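Local atomic coordinates of Moesin/ezrin/radixin homolog 2 (Drosophila melanogaster, PDB entry 7EDR), a protein that probably acts, as the fly Merlin and a FERM-domain relative of ezrin, radixin and moesin, in coupling membrane proteins to growth-control signalling at the cell cortex. Residues A124-A129 against K176-D181; L107-S112 against M192-I197; S42-L47 against E94-E99. All blocks are in the same frame, centred on the assembly; numbering follows the deposited sequence.

Interaction 1: A124-A129 against K176-D181; sequences ASVLLA and KTWYMD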
loop_
_atom_site.group_PDB
_atom_site.type_symbol
_atom_site.label_atom_id
_atom_site.label_comp_id
_atom_site.label_asym_id
_atom_site.label_seq_id
_atom_site.Cartn_x
_atom_site.Cartn_y
_atom_site.Cartn_z
ATOM N N ALA C 124 -36.553 2.710 -4.263
ATOM C CA ALA C 124 -35.250 3.117 -3.739
ATOM C C ALA C 124 -35.334 4.460 -3.014
ATOM O O ALA C 124 -34.675 4.655 -1.983
ATOM C CB ALA C 124 -34.219 3.183 -4.866
ATOM N N SER C 125 -36.142 5.396 -3.535
ATOM C CA SER C 125 -36.308 6.685 -2.870
ATOM C C SER C 125 -36.897 6.530 -1.472
ATOM O O SER C 125 -36.615 7.350 -0.593
ATOM C CB SER C 125 -37.198 7.608 -3.704
ATOM O OG SER C 125 -38.530 7.113 -3.765
ATOM N N VAL C 126 -37.718 5.501 -1.242
ATOM C CA VAL C 126 -38.233 5.297 0.107
ATOM C C VAL C 126 -37.118 4.846 1.030
ATOM O O VAL C 126 -36.987 5.338 2.159
ATOM C CB VAL C 126 -39.405 4.296 0.116
ATOM C CG1 VAL C 126 -39.786 3.964 1.552
ATOM C CG2 VAL C 126 -40.587 4.866 -0.622
ATOM N N LEU C 127 -36.292 3.903 0.572
ATOM C CA LEU C 127 -35.149 3.473 1.373
ATOM C C LEU C 127 -34.225 4.648 1.689
ATOM O O LEU C 127 -33.874 4.887 2.852
ATOM C CB LEU C 127 -34.396 2.368 0.641
ATOM C CG LEU C 127 -33.044 1.959 1.236
ATOM C CD1 LEU C 127 -33.217 1.535 2.670
ATOM C CD2 LEU C 127 -32.496 0.823 0.435
ATOM N N LEU C 128 -33.841 5.409 0.662
ATOM C CA LEU C 128 -33.016 6.590 0.890
ATOM C C LEU C 128 -33.674 7.522 1.893
ATOM O O LEU C 128 -33.003 8.104 2.758
ATOM C CB LEU C 128 -32.765 7.315 -0.437
ATOM C CG LEU C 128 -31.949 6.484 -1.433
ATOM C CD1 LEU C 128 -31.838 7.203 -2.746
ATOM C CD2 LEU C 128 -30.586 6.227 -0.841
ATOM N N ALA C 129 -34.997 7.666 1.803
ATOM C CA ALA C 129 -35.687 8.563 2.709
ATOM C C ALA C 129 -35.593 8.053 4.140
ATOM O O ALA C 129 -35.355 8.836 5.067
ATOM C CB ALA C 129 -37.140 8.738 2.272
ATOM N N LYS C 176 -41.537 5.412 7.613
ATOM C CA LYS C 176 -41.417 5.122 9.038
ATOM C C LYS C 176 -41.232 3.632 9.298
ATOM O O LYS C 176 -40.464 3.238 10.186
ATOM C CB LYS C 176 -42.648 5.631 9.788
ATOM C CG LYS C 176 -42.689 5.156 11.231
ATOM C CD LYS C 176 -44.008 5.470 11.921
ATOM C CE LYS C 176 -43.990 4.966 13.375
ATOM N NZ LYS C 176 -45.251 5.241 14.125
ATOM N N THR C 177 -41.937 2.786 8.546
ATOM C CA THR C 177 -41.852 1.348 8.782
ATOM C C THR C 177 -40.460 0.818 8.463
ATOM O O THR C 177 -39.929 -0.045 9.179
ATOM C CB THR C 177 -42.909 0.627 7.947
ATOM O OG1 THR C 177 -44.194 1.199 8.228
ATOM C CG2 THR C 177 -42.922 -0.860 8.271
ATOM N N TRP C 178 -39.848 1.329 7.390
ATOM C CA TRP C 178 -38.489 0.937 7.054
ATOM C C TRP C 178 -37.486 1.539 8.036
ATOM O O TRP C 178 -36.563 0.852 8.488
ATOM C CB TRP C 178 -38.178 1.363 5.624
ATOM C CG TRP C 178 -37.263 0.435 4.942
ATOM C CD1 TRP C 178 -36.279 -0.323 5.512
ATOM C CD2 TRP C 178 -37.254 0.124 3.549
ATOM N NE1 TRP C 178 -35.651 -1.085 4.550
ATOM C CE2 TRP C 178 -36.230 -0.819 3.337
ATOM C CE3 TRP C 178 -38.011 0.553 2.461
ATOM C CZ2 TRP C 178 -35.951 -1.336 2.086
ATOM C CZ3 TRP C 178 -37.734 0.042 1.231
ATOM C CH2 TRP C 178 -36.715 -0.893 1.048
ATOM N N TYR C 179 -37.659 2.820 8.376
ATOM C CA TYR C 179 -36.834 3.456 9.400
ATOM C C TYR C 179 -36.806 2.638 10.693
ATOM O O TYR C 179 -35.738 2.412 11.269
ATOM C CB TYR C 179 -37.364 4.872 9.637
ATOM C CG TYR C 179 -36.844 5.616 10.846
ATOM C CD1 TYR C 179 -35.485 5.870 11.005
ATOM C CD2 TYR C 179 -37.725 6.127 11.806
ATOM C CE1 TYR C 179 -35.010 6.574 12.101
ATOM C CE2 TYR C 179 -37.260 6.847 12.897
ATOM C CZ TYR C 179 -35.901 7.067 13.038
ATOM O OH TYR C 179 -35.416 7.762 14.117
ATOM N N MET C 180 -37.968 2.150 11.143
ATOM C CA MET C 180 -38.018 1.346 12.365
ATOM C C MET C 180 -37.111 0.121 12.311
ATOM O O MET C 180 -36.732 -0.406 13.360
ATOM C CB MET C 180 -39.442 0.856 12.648
ATOM C CG MET C 180 -40.431 1.906 13.103
ATOM S SD MET C 180 -42.026 1.164 13.552
ATOM C CE MET C 180 -41.797 -0.562 13.085
ATOM N N ASP C 181 -36.773 -0.350 11.121
ATOM C CA ASP C 181 -36.147 -1.649 10.948
ATOM C C ASP C 181 -34.642 -1.563 10.765
ATOM O O ASP C 181 -33.988 -2.603 10.668
ATOM C CB ASP C 181 -36.772 -2.354 9.743
ATOM C CG ASP C 181 -36.366 -3.801 9.632
ATOM O OD1 ASP C 181 -35.948 -4.204 8.518
ATOM O OD2 ASP C 181 -36.475 -4.522 10.649
#
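One face of the Trp178 indole is laid against Leu127, while Val126 reaches the benzo part of the ring on a slant that is neither clearly face nor edge. The two helices involved, 122-137 and 168-179, belong to the all-helical central lobe of the FERM domain, whose helices pack much as in acyl-CoA-binding proteins. Leu127 meets the ring at two places. Its CB stands over the six-membered ring, 4.1 Å from the centroid and 14° off the normal, which makes a CH-pi contact. Further along the side chain, CD1 sits above the same face toward the rim, 3.9 Å from Trp178 CE2, at the junction of the two fused rings. With CG anti to the backbone N (chi1 171°), the Leu127 side chain runs along the indole, from the benzo ring toward the pyrrole. Nothing polar passes between the two segments; the contact rests on dispersion and on the fit of aliphatic groups to an aromatic surface, and all three touching residues are buried. Each also has neighbours beyond this pair: Leu127 leans on Ile197 of helix 187-198, Val126 on Ile175 and Trp171, one and two turns before Trp178 in helix 168-179, and the ring of His182 meets Trp178 with the planes at about 40°. Side chains from the chain of another protein pack against Val126, Leu127 and Trp178, so this patch is part of an interface in the complex. On the helix 122-137 side, the Val126 contribution comes from one methyl, CG1, which lies 4.0 Å from Trp178 CE3.

Interaction 2: L107-S112 against M192-I197; sequences LQVKQS and MEYLKI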
loop_
_atom_site.group_PDB
_atom_site.type_symbol
_atom_site.label_atom_id
_atom_site.label_comp_id
_atom_site.label_asym_id
_atom_site.label_seq_id
_atom_site.Cartn_x
_atom_site.Cartn_y
_atom_site.Cartn_z
ATOM N N LEU C 107 -24.682 15.050 1.695
ATOM C CA LEU C 107 -25.642 16.142 1.552
ATOM C C LEU C 107 -25.804 16.549 0.093
ATOM O O LEU C 107 -26.922 16.821 -0.357
ATOM C CB LEU C 107 -25.227 17.348 2.392
ATOM C CG LEU C 107 -25.334 17.199 3.910
ATOM C CD1 LEU C 107 -24.753 18.409 4.589
ATOM C CD2 LEU C 107 -26.784 16.998 4.299
ATOM N N GLN C 108 -24.709 16.585 -0.668
ATOM C CA GLN C 108 -24.815 16.975 -2.075
ATOM C C GLN C 108 -25.517 15.908 -2.915
ATOM O O GLN C 108 -26.341 16.235 -3.772
ATOM C CB GLN C 108 -23.427 17.260 -2.630
ATOM C CG GLN C 108 -23.393 17.595 -4.085
ATOM C CD GLN C 108 -21.979 17.859 -4.559
ATOM O OE1 GLN C 108 -21.161 18.405 -3.809
ATOM N NE2 GLN C 108 -21.665 17.434 -5.793
ATOM N N VAL C 109 -25.191 14.632 -2.706
ATOM C CA VAL C 109 -25.845 13.580 -3.474
ATOM C C VAL C 109 -27.339 13.539 -3.169
ATOM O O VAL C 109 -28.170 13.361 -4.074
ATOM C CB VAL C 109 -25.176 12.219 -3.199
ATOM C CG1 VAL C 109 -26.022 11.119 -3.790
ATOM C CG2 VAL C 109 -23.745 12.176 -3.791
ATOM N N LYS C 110 -27.711 13.701 -1.895
ATOM C CA LYS C 110 -29.124 13.651 -1.542
ATOM C C LYS C 110 -29.895 14.772 -2.229
ATOM O O LYS C 110 -31.011 14.553 -2.721
ATOM C CB LYS C 110 -29.315 13.694 -0.020
ATOM C CG LYS C 110 -30.790 13.789 0.424
ATOM C CD LYS C 110 -31.033 13.318 1.856
ATOM C CE LYS C 110 -30.520 14.315 2.891
ATOM N NZ LYS C 110 -30.933 15.696 2.563
ATOM N N GLN C 111 -29.304 15.965 -2.334
ATOM C CA GLN C 111 -30.020 17.023 -3.045
ATOM C C GLN C 111 -30.122 16.743 -4.540
ATOM O O GLN C 111 -31.122 17.118 -5.161
ATOM C CB GLN C 111 -29.383 18.392 -2.816
ATOM C CG GLN C 111 -30.401 19.514 -3.049
ATOM C CD GLN C 111 -31.835 19.162 -2.516
ATOM O OE1 GLN C 111 -32.818 19.143 -3.295
ATOM N NE2 GLN C 111 -31.950 18.895 -1.193
ATOM N N SER C 112 -29.106 16.105 -5.130
ATOM C CA SER C 112 -29.204 15.620 -6.506
ATOM C C SER C 112 -30.448 14.774 -6.689
ATOM O O SER C 112 -31.177 14.917 -7.675
ATOM C CB SER C 112 -27.981 14.773 -6.862
ATOM O OG SER C 112 -26.909 15.588 -7.243
ATOM N N MET C 192 -23.029 6.746 5.134
ATOM C CA MET C 192 -22.288 5.906 4.205
ATOM C C MET C 192 -23.203 4.894 3.513
ATOM O O MET C 192 -23.048 4.638 2.306
ATOM C CB MET C 192 -21.135 5.220 4.923
ATOM C CG MET C 192 -20.251 4.374 3.990
ATOM S SD MET C 192 -19.330 5.296 2.708
ATOM C CE MET C 192 -18.520 6.541 3.686
ATOM N N GLU C 193 -24.182 4.334 4.241
ATOM C CA GLU C 193 -25.120 3.393 3.623
ATOM C C GLU C 193 -25.950 4.072 2.543
ATOM O O GLU C 193 -26.217 3.482 1.494
ATOM C CB GLU C 193 -26.051 2.775 4.674
ATOM C CG GLU C 193 -25.366 1.852 5.671
ATOM C CD GLU C 193 -24.666 0.674 4.995
ATOM O OE1 GLU C 193 -25.297 0.034 4.120
ATOM O OE2 GLU C 193 -23.488 0.400 5.334
ATOM N N TYR C 194 -26.391 5.303 2.801
ATOM C CA TYR C 194 -27.095 6.082 1.795
ATOM C C TYR C 194 -26.236 6.249 0.538
ATOM O O TYR C 194 -26.713 6.048 -0.583
ATOM C CB TYR C 194 -27.485 7.437 2.397
ATOM C CG TYR C 194 -28.317 8.335 1.514
ATOM C CD1 TYR C 194 -27.783 8.930 0.384
ATOM C CD2 TYR C 194 -29.637 8.619 1.837
ATOM C CE1 TYR C 194 -28.546 9.750 -0.417
ATOM C CE2 TYR C 194 -30.407 9.439 1.044
ATOM C CZ TYR C 194 -29.861 9.998 -0.079
ATOM O OH TYR C 194 -30.629 10.810 -0.871
ATOM N N LEU C 195 -24.960 6.616 0.706
ATOM C CA LEU C 195 -24.092 6.781 -0.454
ATOM C C LEU C 195 -23.898 5.459 -1.194
ATOM O O LEU C 195 -23.916 5.425 -2.431
ATOM C CB LEU C 195 -22.747 7.374 -0.036
ATOM C CG LEU C 195 -22.855 8.832 0.391
ATOM C CD1 LEU C 195 -21.599 9.308 1.143
ATOM C CD2 LEU C 195 -23.134 9.715 -0.821
ATOM N N LYS C 196 -23.740 4.349 -0.460
ATOM C CA LYS C 196 -23.566 3.054 -1.120
ATOM C C LYS C 196 -24.729 2.714 -2.049
ATOM O O LYS C 196 -24.535 2.041 -3.066
ATOM C CB LYS C 196 -23.377 1.958 -0.081
ATOM C CG LYS C 196 -21.918 1.748 0.288
ATOM C CD LYS C 196 -21.733 0.499 1.131
ATOM C CE LYS C 196 -21.786 0.836 2.602
ATOM N NZ LYS C 196 -21.592 -0.383 3.413
ATOM N N ILE C 197 -25.932 3.181 -1.739
ATOM C CA ILE C 197 -27.060 2.967 -2.632
ATOM C C ILE C 197 -27.138 4.042 -3.705
ATOM O O ILE C 197 -27.434 3.740 -4.865
ATOM C CB ILE C 197 -28.350 2.876 -1.796
ATOM C CG1 ILE C 197 -28.462 1.451 -1.267
ATOM C CG2 ILE C 197 -29.584 3.249 -2.630
ATOM C CD1 ILE C 197 -29.284 1.343 -0.146
#
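Two helices, 99-114 and 187-198, cross here with Val109 and Lys110 on one side and Tyr194 and Leu195 on the other. Over the short segments the axes come within 10.4 Å and run in broadly the same direction, at 48° to each other. Tyr194 does most of the bridging. Its CG is anti to the backbone N (chi1 -176°), which sends the ring across the gap so that its hydroxyl end meets the side of Lys110. There the lysine acts as a hydrocarbon: CB is 3.7 Å from Tyr194 CZ, and CD is 4.0 Å from Tyr194 CE2, the chain passing across the phenol at about a right angle. The chain turns about its CG-CD bond (chi3 74°) and again at chi4, which carries the ammonium group away from helix 187-198.

Both helices are elements of the FERM central lobe, a compact helical bundle resembling acyl-CoA-binding protein, and here its first long helix is pressed against its last. Phe106, from the same helix as Lys110, meets the Tyr194 ring edge-to-face, and Leu128 of helix 122-137 also packs on Tyr194, so the phenol is wedged among three helices.

Val109 splits its two methyls between the two partners. CG1 approaches the edge of the tyrosine ring close to its plane, at a loose 4.4 Å from Tyr194 CE1. CG2 points to the other residue and lies 3.9 Å from Leu195 CD2, a methyl that extends toward helix 99-114 and also comes 4.0 Å from Val109 CB.

Interaction 3: S42-L47 against E94-E99; sequences SWYFGL and EELIQE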
loop_
_atom_site.group_PDB
_atom_site.type_symbol
_atom_site.label_atom_id
_atom_site.label_comp_id
_atom_site.label_asym_id
_atom_site.label_seq_id
_atom_site.Cartn_x
_atom_site.Cartn_y
_atom_site.Cartn_z
ATOM N N SER C 42 -9.063 17.049 -0.315
ATOM C CA SER C 42 -9.509 18.223 -1.047
ATOM C C SER C 42 -9.652 17.974 -2.538
ATOM O O SER C 42 -10.193 18.836 -3.237
ATOM C CB SER C 42 -8.530 19.381 -0.825
ATOM O OG SER C 42 -7.262 19.120 -1.430
ATOM N N TRP C 43 -9.165 16.836 -3.039
ATOM C CA TRP C 43 -9.078 16.615 -4.479
ATOM C C TRP C 43 -10.447 16.477 -5.151
ATOM O O TRP C 43 -10.564 16.745 -6.355
ATOM C CB TRP C 43 -8.222 15.379 -4.757
ATOM C CG TRP C 43 -8.269 14.325 -3.694
ATOM C CD1 TRP C 43 -9.208 13.346 -3.550
ATOM C CD2 TRP C 43 -7.318 14.126 -2.643
ATOM N NE1 TRP C 43 -8.905 12.555 -2.469
ATOM C CE2 TRP C 43 -7.749 13.013 -1.894
ATOM C CE3 TRP C 43 -6.135 14.773 -2.272
ATOM C CZ2 TRP C 43 -7.044 12.536 -0.785
ATOM C CZ3 TRP C 43 -5.437 14.304 -1.160
ATOM C CH2 TRP C 43 -5.898 13.197 -0.431
ATOM N N TYR C 44 -11.482 16.082 -4.412
ATOM C CA TYR C 44 -12.802 15.969 -5.010
ATOM C C TYR C 44 -13.469 17.325 -5.239
ATOM O O TYR C 44 -14.453 17.398 -5.993
ATOM C CB TYR C 44 -13.714 15.110 -4.124
ATOM C CG TYR C 44 -13.191 13.720 -3.785
ATOM C CD1 TYR C 44 -13.080 12.732 -4.765
ATOM C CD2 TYR C 44 -12.838 13.385 -2.479
ATOM C CE1 TYR C 44 -12.616 11.470 -4.459
ATOM C CE2 TYR C 44 -12.378 12.122 -2.160
ATOM C CZ TYR C 44 -12.265 11.161 -3.156
ATOM O OH TYR C 44 -11.806 9.881 -2.856
ATOM N N PHE C 45 -12.965 18.398 -4.624
ATOM C CA PHE C 45 -13.794 19.572 -4.382
ATOM C C PHE C 45 -13.315 20.776 -5.184
ATOM O O PHE C 45 -12.184 20.818 -5.681
ATOM C CB PHE C 45 -13.841 19.893 -2.881
ATOM C CG PHE C 45 -14.585 18.853 -2.061
ATOM C CD1 PHE C 45 -13.909 17.791 -1.483
ATOM C CD2 PHE C 45 -15.960 18.923 -1.902
ATOM C CE1 PHE C 45 -14.583 16.829 -0.752
ATOM C CE2 PHE C 45 -16.644 17.969 -1.180
ATOM C CZ PHE C 45 -15.952 16.919 -0.599
ATOM N N GLY C 46 -14.207 21.758 -5.316
ATOM C CA GLY C 46 -13.919 22.978 -6.052
ATOM C C GLY C 46 -14.852 24.108 -5.659
ATOM O O GLY C 46 -15.866 23.914 -4.981
ATOM N N LEU C 47 -14.492 25.314 -6.097
ATOM C CA LEU C 47 -15.262 26.520 -5.813
ATOM C C LEU C 47 -15.963 26.946 -7.095
ATOM O O LEU C 47 -15.306 27.325 -8.074
ATOM C CB LEU C 47 -14.366 27.630 -5.269
ATOM C CG LEU C 47 -13.835 27.345 -3.864
ATOM C CD1 LEU C 47 -12.520 28.070 -3.606
ATOM C CD2 LEU C 47 -14.868 27.721 -2.816
ATOM N N GLU C 94 -14.702 2.398 0.118
ATOM C CA GLU C 94 -13.267 2.134 0.120
ATOM C C GLU C 94 -12.425 3.399 -0.008
ATOM O O GLU C 94 -11.221 3.343 0.242
ATOM C CB GLU C 94 -12.893 1.159 -1.011
ATOM C CG GLU C 94 -13.314 -0.292 -0.745
ATOM C CD GLU C 94 -12.478 -0.954 0.362
ATOM O OE1 GLU C 94 -11.247 -1.111 0.170
ATOM O OE2 GLU C 94 -13.050 -1.304 1.426
ATOM N N GLU C 95 -13.010 4.529 -0.381
ATOM C CA GLU C 95 -12.207 5.670 -0.779
ATOM C C GLU C 95 -12.445 6.921 0.047
ATOM O O GLU C 95 -11.521 7.723 0.174
ATOM C CB GLU C 95 -12.440 5.987 -2.265
ATOM C CG GLU C 95 -11.997 4.859 -3.187
ATOM C CD GLU C 95 -12.538 4.992 -4.604
ATOM O OE1 GLU C 95 -12.654 6.138 -5.084
ATOM O OE2 GLU C 95 -12.856 3.948 -5.231
ATOM N N LEU C 96 -13.640 7.122 0.608
ATOM C CA LEU C 96 -13.898 8.309 1.425
ATOM C C LEU C 96 -13.368 8.059 2.839
ATOM O O LEU C 96 -13.880 7.201 3.565
ATOM C CB LEU C 96 -15.386 8.647 1.425
ATOM C CG LEU C 96 -15.941 9.104 0.062
ATOM C CD1 LEU C 96 -17.332 9.715 0.195
ATOM C CD2 LEU C 96 -15.004 10.078 -0.662
ATOM N N ILE C 97 -12.336 8.802 3.228
ATOM C CA ILE C 97 -11.595 8.513 4.452
ATOM C C ILE C 97 -12.167 9.263 5.649
ATOM O O ILE C 97 -12.409 8.672 6.705
ATOM C CB ILE C 97 -10.105 8.859 4.245
ATOM C CG1 ILE C 97 -9.530 8.103 3.034
ATOM C CG2 ILE C 97 -9.326 8.612 5.547
ATOM C CD1 ILE C 97 -8.260 8.749 2.409
ATOM N N GLN C 98 -12.360 10.576 5.518
ATOM C CA GLN C 98 -12.769 11.425 6.625
ATOM C C GLN C 98 -14.291 11.504 6.733
ATOM O O GLN C 98 -15.028 11.259 5.771
ATOM C CB GLN C 98 -12.228 12.844 6.456
ATOM C CG GLN C 98 -10.747 12.996 6.184
ATOM C CD GLN C 98 -10.371 14.466 6.139
ATOM O OE1 GLN C 98 -10.339 15.080 5.067
ATOM N NE2 GLN C 98 -10.139 15.058 7.312
ATOM N N GLU C 99 -14.760 11.904 7.917
ATOM C CA GLU C 99 -16.198 12.055 8.086
ATOM C C GLU C 99 -16.708 13.332 7.437
ATOM O O GLU C 99 -17.804 13.337 6.863
ATOM C CB GLU C 99 -16.563 12.012 9.559
ATOM C CG GLU C 99 -16.742 10.587 10.062
ATOM C CD GLU C 99 -16.769 10.493 11.588
ATOM O OE1 GLU C 99 -16.201 9.513 12.128
ATOM O OE2 GLU C 99 -17.352 11.400 12.238
HETATM O O HOH W 1 -10.048 10.174 -0.748
HETATM O O HOH W 2 -10.852 8.109 -4.829
#
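Two ordered waters grip the hydroxyl of Tyr44 and carry it across to Glu95. Water 1 is 2.8 Å from Tyr44 OH and donates a hydrogen bond to the backbone oxygen Glu95 O at 3.0 Å; it also accepts the indole N-H, with Trp43 NE1 at 3.2 Å. Water 2, again bonded to Tyr44 OH, donates to the carboxylate oxygen Glu95 OE1 at 2.7 Å. This small solvent cluster lies at the seam of the FERM clover-leaf, where the ubiquitin-like N-terminal lobe meets the start of the helical central lobe. Tyr44 and Trp43 come from the turn leading into strand 45-50, and Glu95 closes the short helix 92-95. Without the waters the polar atoms would barely meet: Tyr44 OH stays 3.7 Å from Glu95 O, and no direct hydrogen bond is made between the segments.

The carboxylate is held from several directions. Glu95 OE1 takes the backbone N-H of Glu90 and a salt bridge from Arg297 NE, near the end of the C-terminal lobe's long helix, while OE2 accepts the backbone N-H of Asn91, so the group that binds water 2 is fixed and probably remains ionised. Through Arg297 the third lobe also joins this junction.

Apolar packing supports the phenol. Trp43 turns an edge to it, with CD1 standing 3.6 Å above the centre of one face of the Tyr44 ring, while Phe105 of helix 99-114 makes an edge-to-face contact. Leu96, whose CG is anti to the carbonyl carbon (chi1 -67°), brings one methyl obliquely toward the hydroxyl end of the ring, where CD2 rests 3.6 Å from Tyr44 CE2.

In the fold
From the N terminus, interaction 3 comes first: the chain leaves 42-47, completes the ubiquitin-like sheet and returns at 94-99, which ties the N-terminal lobe to the start of the central one. That loop is shut before helix 99-114 opens interaction 2, so the two are in series, with nearest atoms about 4 Å apart but not touching. Interaction 2 spans 107-112 to 192-197, and interaction 1, joining helices 122-137 and 168-179, falls wholly within that span. The inner and outer contacts of the central lobe touch through Leu128, which packs on Ile197. Interactions 1 and 3, centres about 27 Å apart, remain separate.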